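Local coordinates for protein putative ABC transporter (Thermobispora bispora, PDB 4PE6) that probably serves as the solute-binding component of an ABC transporter, with carbohydrates or related compounds such as sugar acids as likely ligands, at residues W131-E141 and M164-Y175. Sequence-based numbering, arbitrary orientation.
Sequences WATYAAKPVLE and MYETTKKILAEY. With LTH ((2R,3S)-2,3,4-trihydroxybutanoic acid), chain C.
Over one face of the Trp131 indole lies the selenomethionine Met164, a Met-aromatic contact with SE 3.4 Å from Trp131 CE3 and CE beside it over the six-membered ring. At the indole edge, in plane, sits O4 of the bound trihydroxybutanoic acid, 3.5 Å from Trp131 CZ3. At the far end, Leu140 CB stands over the centre of one face of the Tyr175 ring, a CH-pi contact only 5° off the normal, while Glu141 OE2 lies at its edge. Tyr175 OH accepts a hydrogen bond from Lys137 NZ (2.7 Å) and donates one to the anti lone pair of Glu141 OE2 (2.6 Å). Between these ends the helices run in the same general direction, crossing at -32°, and Ile171 enters as a knob among Thr133, Ala136, Lys137 and Leu140. With CG1 of Ile171 beside the backbone N (chi1 -67°) and the chain extended, Ile171 CD1 lies 3.5 Å from Thr133 CA. A phenylalanine at Tyr175 would probably keep the packing on Leu140 but leave Lys137 and Glu141 without their shared hydroxyl. Within one lobe of the periplasmic-binding-protein fold, the contact thus runs from a selenium-aromatic pair at the ligand pocket to a tyrosine hydroxyl held between lysine and glutamate, whose opposite charges probably polarise it.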
loop_
_atom_site.group_PDB
_atom_site.type_symbol
_atom_site.label_atom_id
_atom_site.label_comp_id
_atom_site.label_asym_id
_atom_site.label_seq_id
_atom_site.Cartn_x
_atom_site.Cartn_y
_atom_site.Cartn_z
ATOM N N TRP A 131 2.946 9.753 -1.385
ATOM C CA TRP A 131 2.385 8.936 -2.462
ATOM C C TRP A 131 1.335 9.720 -3.205
ATOM O O TRP A 131 1.450 9.937 -4.401
ATOM C CB TRP A 131 1.814 7.641 -1.888
ATOM C CG TRP A 131 1.068 6.740 -2.854
ATOM C CD1 TRP A 131 0.851 6.930 -4.189
ATOM C CD2 TRP A 131 0.412 5.527 -2.511
ATOM N NE1 TRP A 131 0.099 5.876 -4.709
ATOM C CE2 TRP A 131 -0.179 5.008 -3.696
ATOM C CE3 TRP A 131 0.255 4.825 -1.316
ATOM C CZ2 TRP A 131 -0.912 3.820 -3.715
ATOM C CZ3 TRP A 131 -0.472 3.623 -1.343
ATOM C CH2 TRP A 131 -1.029 3.133 -2.550
ATOM N N ALA A 132 0.311 10.180 -2.491
ATOM C CA ALA A 132 -0.752 10.938 -3.159
ATOM C C ALA A 132 -0.231 12.137 -3.938
ATOM O O ALA A 132 -0.774 12.469 -4.985
ATOM C CB ALA A 132 -1.833 11.363 -2.161
ATOM N N THR A 133 0.826 12.798 -3.432
ATOM C CA THR A 133 1.373 13.958 -4.100
ATOM C C THR A 133 2.118 13.526 -5.368
ATOM O O THR A 133 1.946 14.127 -6.423
ATOM C CB THR A 133 2.293 14.767 -3.139
ATOM O OG1 THR A 133 1.542 15.152 -1.982
ATOM C CG2 THR A 133 2.850 16.046 -3.814
ATOM N N TYR A 134 2.926 12.476 -5.268
ATOM C CA TYR A 134 3.630 11.940 -6.437
ATOM C C TYR A 134 2.678 11.388 -7.505
ATOM O O TYR A 134 3.035 11.318 -8.680
ATOM C CB TYR A 134 4.616 10.840 -6.033
ATOM C CG TYR A 134 5.887 11.333 -5.378
ATOM C CD1 TYR A 134 6.652 12.347 -5.954
ATOM C CD2 TYR A 134 6.349 10.756 -4.189
ATOM C CE1 TYR A 134 7.829 12.784 -5.358
ATOM C CE2 TYR A 134 7.511 11.186 -3.585
ATOM C CZ TYR A 134 8.247 12.198 -4.172
ATOM O OH TYR A 134 9.395 12.619 -3.572
ATOM N N ALA A 135 1.469 11.010 -7.105
ATOM C CA ALA A 135 0.494 10.443 -8.050
ATOM C C ALA A 135 -0.286 11.550 -8.734
ATOM O O ALA A 135 -0.689 11.395 -9.886
ATOM C CB ALA A 135 -0.461 9.522 -7.332
ATOM N N ALA A 136 -0.513 12.662 -8.035
ATOM C CA ALA A 136 -1.384 13.688 -8.554
ATOM C C ALA A 136 -0.603 14.827 -9.202
ATOM O O ALA A 136 -0.883 15.196 -10.342
ATOM C CB ALA A 136 -2.291 14.219 -7.464
ATOM N N LYS A 137 0.380 15.387 -8.495
ATOM C CA LYS A 137 0.999 16.616 -8.982
ATOM C C LYS A 137 1.701 16.483 -10.348
ATOM O O LYS A 137 1.446 17.287 -11.248
ATOM C CB LYS A 137 1.933 17.241 -7.933
ATOM C CG LYS A 137 2.399 18.639 -8.308
ATOM C CD LYS A 137 2.972 19.381 -7.102
ATOM C CE LYS A 137 3.537 20.757 -7.451
ATOM N NZ LYS A 137 2.695 21.491 -8.440
ATOM N N PRO A 138 2.595 15.493 -10.506
ATOM C CA PRO A 138 3.225 15.338 -11.822
ATOM C C PRO A 138 2.228 15.023 -12.939
ATOM O O PRO A 138 2.464 15.376 -14.115
ATOM C CB PRO A 138 4.202 14.157 -11.629
ATOM C CG PRO A 138 4.286 13.906 -10.166
ATOM C CD PRO A 138 3.034 14.464 -9.549
ATOM N N VAL A 139 1.127 14.370 -12.581
ATOM C CA VAL A 139 0.099 14.041 -13.560
ATOM C C VAL A 139 -0.607 15.307 -14.046
ATOM O O VAL A 139 -0.796 15.509 -15.251
ATOM C CB VAL A 139 -0.888 12.999 -12.991
ATOM C CG1 VAL A 139 -2.117 12.866 -13.860
ATOM C CG2 VAL A 139 -0.193 11.647 -12.853
ATOM N N LEU A 140 -0.946 16.187 -13.116
ATOM C CA LEU A 140 -1.572 17.442 -13.485
ATOM C C LEU A 140 -0.607 18.341 -14.270
ATOM O O LEU A 140 -1.023 19.017 -15.222
ATOM C CB LEU A 140 -2.097 18.152 -12.248
ATOM C CG LEU A 140 -3.238 17.366 -11.574
ATOM C CD1 LEU A 140 -3.532 17.886 -10.185
ATOM C CD2 LEU A 140 -4.499 17.386 -12.425
ATOM N N GLU A 141 0.667 18.350 -13.878
ATOM C CA GLU A 141 1.668 19.079 -14.647
ATOM C C GLU A 141 1.753 18.545 -16.072
ATOM O O GLU A 141 1.848 19.327 -17.008
ATOM C CB GLU A 141 3.056 19.029 -14.001
ATOM C CG GLU A 141 3.188 19.856 -12.738
ATOM C CD GLU A 141 3.234 21.353 -12.994
ATOM O OE1 GLU A 141 4.061 21.821 -13.815
ATOM O OE2 GLU A 141 2.454 22.067 -12.334
HETATM N N MSE A 164 -5.158 10.135 1.720
HETATM C CA MSE A 164 -4.741 10.401 0.351
HETATM C C MSE A 164 -5.798 11.126 -0.409
HETATM O O MSE A 164 -5.466 11.995 -1.210
HETATM C CB MSE A 164 -4.310 9.110 -0.353
HETATM C CG MSE A 164 -3.113 8.526 0.395
HETATM SE SE MSE A 164 -2.133 7.128 -0.614
HETATM C CE MSE A 164 -3.225 5.574 -0.227
ATOM N N TYR A 165 -7.071 10.828 -0.151
ATOM C CA TYR A 165 -8.163 11.510 -0.850
ATOM C C TYR A 165 -8.147 13.013 -0.488
ATOM O O TYR A 165 -8.322 13.871 -1.356
ATOM C CB TYR A 165 -9.551 10.858 -0.577
ATOM C CG TYR A 165 -10.691 11.459 -1.386
ATOM C CD1 TYR A 165 -10.621 11.517 -2.780
ATOM C CD2 TYR A 165 -11.837 11.978 -0.767
ATOM C CE1 TYR A 165 -11.639 12.084 -3.531
ATOM C CE2 TYR A 165 -12.855 12.551 -1.523
ATOM C CZ TYR A 165 -12.748 12.582 -2.908
ATOM O OH TYR A 165 -13.721 13.139 -3.685
ATOM N N GLU A 166 -7.925 13.334 0.782
ATOM C CA GLU A 166 -7.815 14.732 1.172
ATOM C C GLU A 166 -6.653 15.376 0.450
ATOM O O GLU A 166 -6.762 16.518 -0.013
ATOM C CB GLU A 166 -7.630 14.896 2.689
ATOM C CG GLU A 166 -8.818 14.434 3.498
ATOM C CD GLU A 166 -10.086 15.156 3.109
ATOM O OE1 GLU A 166 -10.088 16.412 3.146
ATOM O OE2 GLU A 166 -11.073 14.471 2.737
ATOM N N THR A 167 -5.533 14.663 0.361
ATOM C CA THR A 167 -4.359 15.203 -0.314
ATOM C C THR A 167 -4.671 15.427 -1.806
ATOM O O THR A 167 -4.395 16.504 -2.343
ATOM C CB THR A 167 -3.125 14.298 -0.161
ATOM O OG1 THR A 167 -2.849 14.084 1.220
ATOM C CG2 THR A 167 -1.918 14.913 -0.793
ATOM N N THR A 168 -5.280 14.441 -2.458
ATOM C CA THR A 168 -5.625 14.581 -3.865
ATOM C C THR A 168 -6.537 15.792 -4.100
ATOM O O THR A 168 -6.328 16.535 -5.050
ATOM C CB THR A 168 -6.315 13.326 -4.426
ATOM O OG1 THR A 168 -5.463 12.191 -4.240
ATOM C CG2 THR A 168 -6.579 13.503 -5.911
ATOM N N LYS A 169 -7.528 15.995 -3.232
ATOM C CA LYS A 169 -8.431 17.136 -3.399
ATOM C C LYS A 169 -7.667 18.451 -3.225
ATOM O O LYS A 169 -7.864 19.402 -3.982
ATOM C CB LYS A 169 -9.601 17.062 -2.422
ATOM C CG LYS A 169 -10.605 15.947 -2.742
ATOM C CD LYS A 169 -11.826 16.013 -1.838
ATOM C CE LYS A 169 -11.461 15.761 -0.386
ATOM N NZ LYS A 169 -12.650 15.567 0.494
ATOM N N LYS A 170 -6.791 18.492 -2.231
ATOM C CA LYS A 170 -5.973 19.680 -1.982
ATOM C C LYS A 170 -5.119 20.072 -3.186
ATOM O O LYS A 170 -5.072 21.234 -3.573
ATOM C CB LYS A 170 -5.079 19.447 -0.784
ATOM C CG LYS A 170 -4.390 20.705 -0.320
ATOM C CD LYS A 170 -3.411 20.409 0.800
ATOM C CE LYS A 170 -2.679 21.681 1.226
ATOM N NZ LYS A 170 -1.221 21.414 1.406
ATOM N N ILE A 171 -4.438 19.100 -3.770
ATOM C CA ILE A 171 -3.631 19.336 -4.946
ATOM C C ILE A 171 -4.514 19.786 -6.112
ATOM O O ILE A 171 -4.173 20.735 -6.821
ATOM C CB ILE A 171 -2.784 18.102 -5.294
ATOM C CG1 ILE A 171 -1.747 17.875 -4.195
ATOM C CG2 ILE A 171 -2.120 18.244 -6.664
ATOM C CD1 ILE A 171 -1.044 16.529 -4.287
ATOM N N LEU A 172 -5.654 19.136 -6.312
ATOM C CA LEU A 172 -6.549 19.533 -7.390
ATOM C C LEU A 172 -6.981 20.990 -7.250
ATOM O O LEU A 172 -7.101 21.692 -8.244
ATOM C CB LEU A 172 -7.795 18.653 -7.436
ATOM C CG LEU A 172 -7.580 17.303 -8.105
ATOM C CD1 LEU A 172 -8.754 16.402 -7.780
ATOM C CD2 LEU A 172 -7.426 17.478 -9.599
ATOM N N ALA A 173 -7.191 21.439 -6.020
ATOM C CA ALA A 173 -7.624 22.815 -5.760
ATOM C C ALA A 173 -6.590 23.853 -6.218
ATOM O O ALA A 173 -6.939 25.015 -6.459
ATOM C CB ALA A 173 -7.936 22.983 -4.281
ATOM N N GLU A 174 -5.330 23.441 -6.323
ATOM C CA GLU A 174 -4.264 24.305 -6.820
ATOM C C GLU A 174 -4.241 24.417 -8.345
ATOM O O GLU A 174 -3.479 25.212 -8.888
ATOM C CB GLU A 174 -2.910 23.804 -6.332
ATOM C CG GLU A 174 -2.782 23.827 -4.822
ATOM C CD GLU A 174 -1.529 23.149 -4.325
ATOM O OE1 GLU A 174 -0.715 22.668 -5.156
ATOM O OE2 GLU A 174 -1.370 23.110 -3.092
ATOM N N TYR A 175 -5.060 23.613 -9.027
ATOM C CA TYR A 175 -5.214 23.685 -10.480
ATOM C C TYR A 175 -6.688 23.971 -10.859
ATOM O O TYR A 175 -7.434 23.062 -11.235
ATOM C CB TYR A 175 -4.712 22.378 -11.131
ATOM C CG TYR A 175 -3.233 22.083 -10.935
ATOM C CD1 TYR A 175 -2.757 21.536 -9.741
ATOM C CD2 TYR A 175 -2.310 22.339 -11.944
ATOM C CE1 TYR A 175 -1.415 21.271 -9.559
ATOM C CE2 TYR A 175 -0.963 22.066 -11.774
ATOM C CZ TYR A 175 -0.516 21.528 -10.585
ATOM O OH TYR A 175 0.828 21.265 -10.413
HETATM O O1 LTH C . -2.868 -0.561 -2.059
HETATM C C1 LTH C . -3.197 -0.949 -0.878
HETATM O O LTH C . -3.987 -1.878 -0.603
HETATM C C2 LTH C . -2.496 -0.282 0.331
HETATM O O2 LTH C . -3.018 -0.794 1.583
HETATM C C3 LTH C . -2.688 1.220 0.338
HETATM O O3 LTH C . -4.079 1.530 0.379
HETATM C C4 LTH C . -2.021 1.801 1.601
HETATM O O4 LTH C . -0.598 1.554 1.454
HETATM O O HOH W 1 -3.430 11.517 -5.551
#